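Local coordinates for sister chromatid cohesion protein (Chaetomium thermophilum, PDB 5T8V) that probably acts on chromatin as a cohesin loader of the SCC2/Nipped-B family, here represented by its HEAT-repeat C-terminal fragment, at residues A[9-21]-A[65-79]. Sequence-based numbering, arbitrary orientation.
Sequences LRQRANVALHELK and ALKKTIELNCFMTVP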
loop_
_atom_site.group_PDB
_atom_site.type_symbol
_atom_site.label_atom_id
_atom_site.label_comp_id
_atom_site.label_asym_id
_atom_site.label_seq_id
_atom_site.Cartn_x
_atom_site.Cartn_y
_atom_site.Cartn_z
ATOM N N LEU A 9 -39.394 -15.828 -58.314
ATOM C CA LEU A 9 -39.089 -14.401 -58.322
ATOM C C LEU A 9 -39.604 -13.706 -59.577
ATOM O O LEU A 9 -39.955 -12.523 -59.527
ATOM C CB LEU A 9 -37.581 -14.190 -58.184
ATOM C CG LEU A 9 -37.129 -12.732 -58.067
ATOM C CD1 LEU A 9 -35.981 -12.613 -57.078
ATOM C CD2 LEU A 9 -36.721 -12.167 -59.424
ATOM N N ARG A 10 -39.642 -14.409 -60.709
ATOM C CA ARG A 10 -40.147 -13.814 -61.942
ATOM C C ARG A 10 -41.574 -13.306 -61.754
ATOM O O ARG A 10 -41.858 -12.107 -61.897
ATOM C CB ARG A 10 -40.074 -14.850 -63.070
ATOM C CG ARG A 10 -40.067 -14.276 -64.481
ATOM C CD ARG A 10 -41.454 -14.268 -65.106
ATOM N NE ARG A 10 -42.002 -15.614 -65.265
ATOM C CZ ARG A 10 -43.161 -15.884 -65.859
ATOM N NH1 ARG A 10 -43.900 -14.901 -66.358
ATOM N NH2 ARG A 10 -43.582 -17.138 -65.959
ATOM N N GLN A 11 -42.488 -14.215 -61.407
ATOM C CA GLN A 11 -43.888 -13.836 -61.275
ATOM C C GLN A 11 -44.086 -12.830 -60.150
ATOM O O GLN A 11 -44.897 -11.908 -60.275
ATOM C CB GLN A 11 -44.756 -15.075 -61.044
ATOM C CG GLN A 11 -44.704 -16.088 -62.177
ATOM C CD GLN A 11 -43.649 -17.156 -61.967
ATOM O OE1 GLN A 11 -42.989 -17.198 -60.930
ATOM N NE2 GLN A 11 -43.486 -18.030 -62.956
ATOM N N ARG A 12 -43.362 -12.989 -59.040
ATOM C CA ARG A 12 -43.457 -12.002 -57.968
ATOM C C ARG A 12 -43.088 -10.617 -58.479
ATOM O O ARG A 12 -43.776 -9.632 -58.184
ATOM C CB ARG A 12 -42.555 -12.392 -56.797
ATOM C CG ARG A 12 -42.780 -13.799 -56.270
ATOM C CD ARG A 12 -42.552 -13.884 -54.768
ATOM N NE ARG A 12 -41.396 -13.099 -54.336
ATOM C CZ ARG A 12 -40.136 -13.522 -54.366
ATOM N NH1 ARG A 12 -39.163 -12.724 -53.946
ATOM N NH2 ARG A 12 -39.841 -14.736 -54.817
ATOM N N ALA A 13 -42.004 -10.526 -59.252
ATOM C CA ALA A 13 -41.619 -9.256 -59.856
ATOM C C ALA A 13 -42.755 -8.686 -60.691
ATOM O O ALA A 13 -43.113 -7.509 -60.555
ATOM C CB ALA A 13 -40.365 -9.441 -60.709
ATOM N N ASN A 14 -43.345 -9.510 -61.562
ATOM C CA ASN A 14 -44.450 -9.014 -62.380
ATOM C C ASN A 14 -45.604 -8.520 -61.510
ATOM O O ASN A 14 -46.244 -7.510 -61.828
ATOM C CB ASN A 14 -44.928 -10.102 -63.341
ATOM C CG ASN A 14 -45.889 -9.570 -64.389
ATOM O OD1 ASN A 14 -46.788 -8.788 -64.085
ATOM N ND2 ASN A 14 -45.697 -9.989 -65.635
ATOM N N VAL A 15 -45.881 -9.215 -60.404
ATOM C CA VAL A 15 -46.973 -8.811 -59.520
ATOM C C VAL A 15 -46.681 -7.447 -58.909
ATOM O O VAL A 15 -47.531 -6.550 -58.915
ATOM C CB VAL A 15 -47.211 -9.877 -58.434
ATOM C CG1 VAL A 15 -48.212 -9.380 -57.388
ATOM C CG2 VAL A 15 -47.720 -11.163 -59.059
ATOM N N ALA A 16 -45.477 -7.273 -58.361
ATOM C CA ALA A 16 -45.110 -5.975 -57.803
ATOM C C ALA A 16 -45.220 -4.881 -58.857
ATOM O O ALA A 16 -45.701 -3.777 -58.572
ATOM C CB ALA A 16 -43.695 -6.028 -57.231
ATOM N N LEU A 17 -44.791 -5.175 -60.086
ATOM C CA LEU A 17 -44.880 -4.192 -61.161
ATOM C C LEU A 17 -46.325 -3.784 -61.413
ATOM O O LEU A 17 -46.644 -2.592 -61.467
ATOM C CB LEU A 17 -44.253 -4.753 -62.437
ATOM C CG LEU A 17 -44.258 -3.817 -63.650
ATOM C CD1 LEU A 17 -43.281 -2.667 -63.450
ATOM C CD2 LEU A 17 -43.939 -4.584 -64.921
ATOM N N HIS A 18 -47.219 -4.763 -61.574
ATOM C CA HIS A 18 -48.609 -4.438 -61.883
ATOM C C HIS A 18 -49.289 -3.731 -60.716
ATOM O O HIS A 18 -50.125 -2.844 -60.926
ATOM C CB HIS A 18 -49.370 -5.706 -62.267
ATOM C CG HIS A 18 -49.091 -6.176 -63.661
ATOM N ND1 HIS A 18 -48.404 -5.412 -64.579
ATOM C CD2 HIS A 18 -49.407 -7.331 -64.295
ATOM C CE1 HIS A 18 -48.309 -6.074 -65.719
ATOM N NE2 HIS A 18 -48.910 -7.241 -65.573
ATOM N N GLU A 19 -48.946 -4.105 -59.483
ATOM C CA GLU A 19 -49.515 -3.429 -58.322
ATOM C C GLU A 19 -49.079 -1.970 -58.279
ATOM O O GLU A 19 -49.905 -1.067 -58.091
ATOM C CB GLU A 19 -49.107 -4.155 -57.039
ATOM C CG GLU A 19 -49.811 -5.489 -56.831
ATOM C CD GLU A 19 -49.357 -6.204 -55.571
ATOM O OE1 GLU A 19 -48.371 -5.752 -54.951
ATOM O OE2 GLU A 19 -49.987 -7.216 -55.201
ATOM N N LEU A 20 -47.780 -1.716 -58.464
ATOM C CA LEU A 20 -47.303 -0.338 -58.462
ATOM C C LEU A 20 -47.904 0.454 -59.615
ATOM O O LEU A 20 -48.210 1.640 -59.464
ATOM C CB LEU A 20 -45.778 -0.296 -58.531
ATOM C CG LEU A 20 -45.231 1.135 -58.547
ATOM C CD1 LEU A 20 -44.075 1.290 -57.584
ATOM C CD2 LEU A 20 -44.809 1.543 -59.953
ATOM N N LYS A 21 -48.065 -0.173 -60.781
ATOM C CA LYS A 21 -48.694 0.518 -61.901
ATOM C C LYS A 21 -50.128 0.903 -61.560
ATOM O O LYS A 21 -50.543 2.051 -61.761
ATOM C CB LYS A 21 -48.655 -0.356 -63.156
ATOM C CG LYS A 21 -47.292 -0.422 -63.829
ATOM C CD LYS A 21 -47.409 -0.881 -65.279
ATOM C CE LYS A 21 -46.044 -0.974 -65.943
ATOM N NZ LYS A 21 -46.132 -0.996 -67.432
ATOM N N ALA A 65 -44.593 0.090 -52.553
ATOM C CA ALA A 65 -44.591 -0.556 -53.863
ATOM C C ALA A 65 -43.265 -0.341 -54.586
ATOM O O ALA A 65 -42.720 -1.272 -55.196
ATOM C CB ALA A 65 -45.755 -0.027 -54.698
ATOM N N LEU A 66 -42.730 0.880 -54.525
ATOM C CA LEU A 66 -41.443 1.166 -55.151
ATOM C C LEU A 66 -40.348 0.274 -54.581
ATOM O O LEU A 66 -39.533 -0.284 -55.326
ATOM C CB LEU A 66 -41.090 2.642 -54.961
ATOM C CG LEU A 66 -41.916 3.645 -55.769
ATOM C CD1 LEU A 66 -41.739 5.045 -55.207
ATOM C CD2 LEU A 66 -41.518 3.611 -57.232
ATOM N N LYS A 67 -40.306 0.132 -53.253
ATOM C CA LYS A 67 -39.320 -0.753 -52.641
ATOM C C LYS A 67 -39.484 -2.182 -53.141
ATOM O O LYS A 67 -38.491 -2.874 -53.399
ATOM C CB LYS A 67 -39.437 -0.695 -51.117
ATOM C CG LYS A 67 -38.676 -1.792 -50.388
ATOM C CD LYS A 67 -38.434 -1.420 -48.931
ATOM C CE LYS A 67 -38.256 -2.643 -48.050
ATOM N NZ LYS A 67 -39.561 -3.293 -47.721
ATOM N N LYS A 68 -40.729 -2.640 -53.292
ATOM C CA LYS A 68 -40.955 -3.964 -53.865
ATOM C C LYS A 68 -40.332 -4.073 -55.254
ATOM O O LYS A 68 -39.623 -5.042 -55.553
ATOM C CB LYS A 68 -42.451 -4.271 -53.926
ATOM C CG LYS A 68 -43.005 -4.940 -52.680
ATOM C CD LYS A 68 -44.460 -5.345 -52.880
ATOM C CE LYS A 68 -45.053 -5.966 -51.627
ATOM N NZ LYS A 68 -46.474 -6.366 -51.825
ATOM N N THR A 69 -40.582 -3.087 -56.118
ATOM C CA THR A 69 -40.044 -3.155 -57.476
ATOM C C THR A 69 -38.520 -3.131 -57.471
ATOM O O THR A 69 -37.880 -3.790 -58.298
ATOM C CB THR A 69 -40.585 -2.007 -58.328
ATOM O OG1 THR A 69 -40.271 -0.754 -57.708
ATOM C CG2 THR A 69 -42.093 -2.130 -58.502
ATOM N N ILE A 70 -37.918 -2.376 -56.550
ATOM C CA ILE A 70 -36.460 -2.290 -56.501
ATOM C C ILE A 70 -35.864 -3.619 -56.052
ATOM O O ILE A 70 -34.925 -4.136 -56.668
ATOM C CB ILE A 70 -36.021 -1.128 -55.587
ATOM C CG1 ILE A 70 -36.234 0.207 -56.304
ATOM C CG2 ILE A 70 -34.551 -1.268 -55.176
ATOM C CD1 ILE A 70 -36.029 1.432 -55.427
ATOM N N GLU A 71 -36.401 -4.197 -54.975
ATOM C CA GLU A 71 -35.817 -5.424 -54.439
ATOM C C GLU A 71 -35.973 -6.600 -55.396
ATOM O O GLU A 71 -35.170 -7.539 -55.350
ATOM C CB GLU A 71 -36.440 -5.752 -53.084
ATOM C CG GLU A 71 -35.940 -4.865 -51.958
ATOM C CD GLU A 71 -36.522 -5.243 -50.611
ATOM O OE1 GLU A 71 -37.437 -6.094 -50.575
ATOM O OE2 GLU A 71 -36.064 -4.690 -49.589
ATOM N N LEU A 72 -36.986 -6.576 -56.261
ATOM C CA LEU A 72 -37.194 -7.634 -57.240
ATOM C C LEU A 72 -36.607 -7.294 -58.604
ATOM O O LEU A 72 -36.889 -7.992 -59.583
ATOM C CB LEU A 72 -38.687 -7.942 -57.374
ATOM C CG LEU A 72 -39.399 -8.370 -56.086
ATOM C CD1 LEU A 72 -40.834 -8.764 -56.386
ATOM C CD2 LEU A 72 -38.670 -9.516 -55.391
ATOM N N ASN A 73 -35.799 -6.238 -58.690
ATOM C CA ASN A 73 -35.052 -5.912 -59.904
ATOM C C ASN A 73 -35.968 -5.740 -61.113
ATOM O O ASN A 73 -35.595 -6.077 -62.240
ATOM C CB ASN A 73 -33.989 -6.975 -60.193
ATOM C CG ASN A 73 -32.930 -6.490 -61.162
ATOM O OD1 ASN A 73 -32.612 -5.301 -61.205
ATOM N ND2 ASN A 73 -32.379 -7.409 -61.949
ATOM N N CYS A 74 -37.177 -5.221 -60.891
ATOM C CA CYS A 74 -38.079 -4.866 -61.978
ATOM C C CYS A 74 -38.423 -3.384 -61.988
ATOM O O CYS A 74 -39.259 -2.961 -62.795
ATOM C CB CYS A 74 -39.369 -5.696 -61.902
ATOM S SG CYS A 74 -40.328 -5.479 -60.389
ATOM N N PHE A 75 -37.803 -2.584 -61.117
ATOM C CA PHE A 75 -38.010 -1.142 -61.131
ATOM C C PHE A 75 -37.602 -0.521 -62.460
ATOM O O PHE A 75 -38.095 0.558 -62.807
ATOM C CB PHE A 75 -37.225 -0.508 -59.980
ATOM C CG PHE A 75 -37.386 0.980 -59.873
ATOM C CD1 PHE A 75 -38.635 1.544 -59.666
ATOM C CD2 PHE A 75 -36.283 1.815 -59.953
ATOM C CE1 PHE A 75 -38.783 2.913 -59.559
ATOM C CE2 PHE A 75 -36.426 3.186 -59.845
ATOM C CZ PHE A 75 -37.675 3.736 -59.647
ATOM N N MET A 76 -36.721 -1.183 -63.212
ATOM C CA MET A 76 -36.291 -0.661 -64.504
ATOM C C MET A 76 -37.431 -0.633 -65.512
ATOM O O MET A 76 -37.403 0.166 -66.455
ATOM C CB MET A 76 -35.140 -1.507 -65.043
ATOM C CG MET A 76 -35.512 -2.966 -65.283
ATOM S SD MET A 76 -34.076 -4.047 -65.404
ATOM C CE MET A 76 -33.478 -4.017 -63.713
ATOM N N THR A 77 -38.437 -1.492 -65.337
ATOM C CA THR A 77 -39.524 -1.593 -66.304
ATOM C C THR A 77 -40.586 -0.519 -66.110
ATOM O O THR A 77 -41.363 -0.265 -67.038
ATOM C CB THR A 77 -40.175 -2.975 -66.217
ATOM O OG1 THR A 77 -39.156 -3.982 -66.173
ATOM C CG2 THR A 77 -41.073 -3.228 -67.425
ATOM N N VAL A 78 -40.642 0.109 -64.938
ATOM C CA VAL A 78 -41.611 1.169 -64.670
ATOM C C VAL A 78 -41.488 2.230 -65.757
ATOM O O VAL A 78 -40.375 2.708 -66.023
ATOM C CB VAL A 78 -41.401 1.778 -63.274
ATOM C CG1 VAL A 78 -42.251 3.041 -63.094
ATOM C CG2 VAL A 78 -41.742 0.758 -62.202
ATOM N N PRO A 79 -42.579 2.634 -66.405
ATOM C CA PRO A 79 -42.474 3.666 -67.443
ATOM C C PRO A 79 -41.788 4.916 -66.917
ATOM O O PRO A 79 -42.161 5.464 -65.879
ATOM C CB PRO A 79 -43.935 3.934 -67.822
ATOM C CG PRO A 79 -44.648 2.677 -67.483
ATOM C CD PRO A 79 -43.954 2.125 -66.273
#
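Leu20 packs onto Ala65 and Leu66 in a near-antiparallel helix pair at the N-terminal end of the largely helical HEAT-repeat fragment, where the first turns of helix 9-36 lie against the C-terminal end of helix 56-71 and the loop after it. The short axes approach to 8.8 Å at 150°; Leu20 and Leu72 bury the most surface. Packing is tight around Leu20: with CG anti to the backbone N (chi1 179°), CD1 lies between Ala65 CB and Leu66 CD2, 3.5 Å from the latter, while the Leu20 and Val78 side chains cross at about a right angle, CD2 against Val78 CG2. The small Ala13, Ala16 and Ala65 let the backbones come close; Ala16 CB is 3.9 Å from Lys68 CB. Thr69 turns its methyl CG2 to Leu20 CD1 and Ala16 O, and its hydroxyl back to Leu66 O (OG1 to O 2.5 Å), tilted 23° from the carbonyl plane; that oxygen also accepts from Ile70 N. With alanine in place of Thr69, Leu20 CD1 would probably lose a neighbouring methyl and Leu66 O one of its two donors. A Schellman motif with Asn73 as C-prime ends the helix and turns the chain back: Cys74 SG sits 4.0 Å from Ala13 CB, while Thr77 CG2 and Val78 CG2 meet Leu17 CD2 and CD1. On the far side of Leu66, helix 120-136 continues the packing. The solvent side is looser: Glu19 and Lys68, both with extended chains, form a long salt bridge (OE1 to NZ 3.7 Å), and Lys21 crosses Pro79 at a slant, CE against CD. Near the start of helix 9-36, Leu72 CD1 rests 3.6 Å from Ala13 N, and its CD2 meets Arg12 NH1 at 3.6 Å, oblique to the guanidinium.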